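Sqt1 (Chaetomium thermophilum, PDB 4ZOY) is a WD40-repeat chaperone of ribosome biogenesis that probably captures a nascent ribosomal protein while it is still being translated. Local coordinates at residues Y117-P122 with A128-L133. Sequence-based numbering, arbitrary orientation.
Sequences YAVSVP and AQFKFL
Strands 114-120 and 129-136 form an antiparallel beta hairpin, the outer half of one four-stranded blade of this WD40 beta-propeller. The pairing lies at the rim of the propeller, and strand 129-136 is the outer edge strand of its sheet. Tyr-117, Ala-118, Val-119 and Ser-120 face Phe-132, Lys-131, Phe-130 and Gln-129 in turn. Ala-118 with Lys-131 and Ser-120 with Gln-129 are the hydrogen-bonded pairs, each joined by two backbone bonds. Ala-118 N to Lys-131 O measures 2.8 Å, and Lys-131 N returns to Ala-118 O at 2.9 Å. The bonds between Ser-120 and Gln-129 are the straighter pair.

Tyr-117, Val-119, Phe-130 and Phe-132 share one face of the sheet. The side chains of Val-119 and Phe-130 run alongside each other. Both methyls of Val-119 lie against CD2 and CE2 of Phe-130, with CG1 of Val-119 3.7 Å from CE2 of Phe-130. Phe-83 meets the rings of both Phe-130 and Tyr-117, linking this face to strand 83-85 of the preceding blade. On the other face, Leu-133 brings CD1 to 3.7 Å from CB of Ala-118.

Tyr-117 and Phe-132 make an edge-to-face aromatic pair: the edge of the Phe-132 ring points at a face of the Tyr-117 ring, with planes at 62°. Arg-115 serves both residues: its NE hydrogen-bonds Tyr-117 OH, and it makes a cation-pi contact with Phe-132. With its ring swung opposite the backbone N (chi1 174°), Phe-132 places CD1 above one face of the tyrosine ring, near the rim, 4.0 Å from CE2 of Tyr-117.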
loop_
_atom_site.group_PDB
_atom_site.type_symbol
_atom_site.label_atom_id
_atom_site.label_comp_id
_atom_site.label_asym_id
_atom_site.label_seq_id
_atom_site.Cartn_x
_atom_site.Cartn_y
_atom_site.Cartn_z
ATOM N N TYR A 117 11.244 -12.853 9.537
ATOM C CA TYR A 117 10.835 -14.215 9.854
ATOM C C TYR A 117 10.827 -15.080 8.610
ATOM O O TYR A 117 10.268 -14.689 7.581
ATOM C CB TYR A 117 9.434 -14.236 10.484
ATOM C CG TYR A 117 9.308 -13.470 11.785
ATOM C CD1 TYR A 117 9.107 -12.093 11.793
ATOM C CD2 TYR A 117 9.371 -14.126 13.006
ATOM C CE1 TYR A 117 8.989 -11.390 12.974
ATOM C CE2 TYR A 117 9.258 -13.432 14.193
ATOM C CZ TYR A 117 9.068 -12.069 14.176
ATOM O OH TYR A 117 8.957 -11.383 15.362
ATOM N N ALA A 118 11.434 -16.259 8.696
ATOM C CA ALA A 118 11.329 -17.226 7.617
ATOM C C ALA A 118 9.962 -17.897 7.673
ATOM O O ALA A 118 9.466 -18.218 8.753
ATOM C CB ALA A 118 12.446 -18.261 7.710
ATOM N N VAL A 119 9.356 -18.096 6.508
ATOM C CA VAL A 119 8.024 -18.675 6.426
ATOM C C VAL A 119 8.053 -20.008 5.696
ATOM O O VAL A 119 8.668 -20.125 4.638
ATOM C CB VAL A 119 7.043 -17.735 5.696
ATOM C CG1 VAL A 119 5.634 -18.320 5.692
ATOM C CG2 VAL A 119 7.052 -16.352 6.333
ATOM N N SER A 120 7.389 -21.010 6.266
ATOM C CA SER A 120 7.219 -22.299 5.605
ATOM C C SER A 120 5.748 -22.680 5.565
ATOM O O SER A 120 5.066 -22.643 6.586
ATOM C CB SER A 120 8.025 -23.388 6.312
ATOM O OG SER A 120 9.405 -23.262 6.029
ATOM N N VAL A 121 5.266 -23.046 4.382
ATOM C CA VAL A 121 3.854 -23.365 4.187
ATOM C C VAL A 121 3.706 -24.727 3.494
ATOM O O VAL A 121 3.588 -24.800 2.270
ATOM C CB VAL A 121 3.146 -22.264 3.376
ATOM C CG1 VAL A 121 1.664 -22.579 3.219
ATOM C CG2 VAL A 121 3.319 -20.915 4.052
ATOM N N PRO A 122 3.717 -25.810 4.297
ATOM C CA PRO A 122 3.669 -27.218 3.888
ATOM C C PRO A 122 2.316 -27.567 3.308
ATOM O O PRO A 122 1.363 -27.610 4.054
ATOM C CB PRO A 122 3.878 -27.976 5.196
ATOM C CG PRO A 122 4.552 -26.991 6.106
ATOM C CD PRO A 122 3.905 -25.680 5.750
ATOM N N ALA A 128 1.485 -23.436 7.832
ATOM C CA ALA A 128 2.365 -22.338 8.225
ATOM C C ALA A 128 3.213 -22.465 9.495
ATOM O O ALA A 128 2.698 -22.580 10.605
ATOM C CB ALA A 128 1.535 -21.065 8.310
ATOM N N GLN A 129 4.528 -22.389 9.291
ATOM C CA GLN A 129 5.514 -22.248 10.354
ATOM C C GLN A 129 6.316 -20.960 10.149
ATOM O O GLN A 129 6.601 -20.568 9.015
ATOM C CB GLN A 129 6.447 -23.457 10.389
ATOM C CG GLN A 129 5.821 -24.712 10.979
ATOM C CD GLN A 129 5.923 -24.747 12.491
ATOM O OE1 GLN A 129 6.995 -25.001 13.045
ATOM N NE2 GLN A 129 4.813 -24.479 13.168
ATOM N N PHE A 130 6.672 -20.306 11.251
ATOM C CA PHE A 130 7.362 -19.022 11.201
ATOM C C PHE A 130 8.553 -19.025 12.146
ATOM O O PHE A 130 8.426 -19.389 13.316
ATOM C CB PHE A 130 6.400 -17.880 11.557
ATOM C CG PHE A 130 5.184 -17.829 10.680
ATOM C CD1 PHE A 130 4.080 -18.621 10.960
ATOM C CD2 PHE A 130 5.149 -17.009 9.562
ATOM C CE1 PHE A 130 2.968 -18.589 10.148
ATOM C CE2 PHE A 130 4.036 -16.973 8.748
ATOM C CZ PHE A 130 2.947 -17.766 9.036
ATOM N N LYS A 131 9.710 -18.616 11.641
ATOM C CA LYS A 131 10.920 -18.615 12.451
ATOM C C LYS A 131 11.670 -17.292 12.373
ATOM O O LYS A 131 12.103 -16.881 11.299
ATOM C CB LYS A 131 11.844 -19.755 12.023
ATOM C CG LYS A 131 13.147 -19.806 12.801
ATOM C CD LYS A 131 14.001 -20.988 12.375
ATOM C CE LYS A 131 15.369 -20.938 13.037
ATOM N NZ LYS A 131 15.258 -20.675 14.499
ATOM N N PHE A 132 11.830 -16.635 13.515
ATOM C CA PHE A 132 12.589 -15.395 13.582
ATOM C C PHE A 132 14.028 -15.621 13.128
ATOM O O PHE A 132 14.669 -16.588 13.538
ATOM C CB PHE A 132 12.559 -14.822 15.001
ATOM C CG PHE A 132 13.429 -13.614 15.181
ATOM C CD1 PHE A 132 13.096 -12.406 14.586
ATOM C CD2 PHE A 132 14.589 -13.686 15.934
ATOM C CE1 PHE A 132 13.897 -11.295 14.749
ATOM C CE2 PHE A 132 15.395 -12.577 16.097
ATOM C CZ PHE A 132 15.050 -11.377 15.502
ATOM N N LEU A 133 14.531 -14.733 12.273
ATOM C CA LEU A 133 15.879 -14.880 11.735
ATOM C C LEU A 133 16.799 -13.735 12.129
ATOM O O LEU A 133 17.948 -13.958 12.508
ATOM C CB LEU A 133 15.840 -14.983 10.214
ATOM C CG LEU A 133 15.158 -16.196 9.595
ATOM C CD1 LEU A 133 15.462 -16.224 8.102
ATOM C CD2 LEU A 133 15.603 -17.489 10.269
#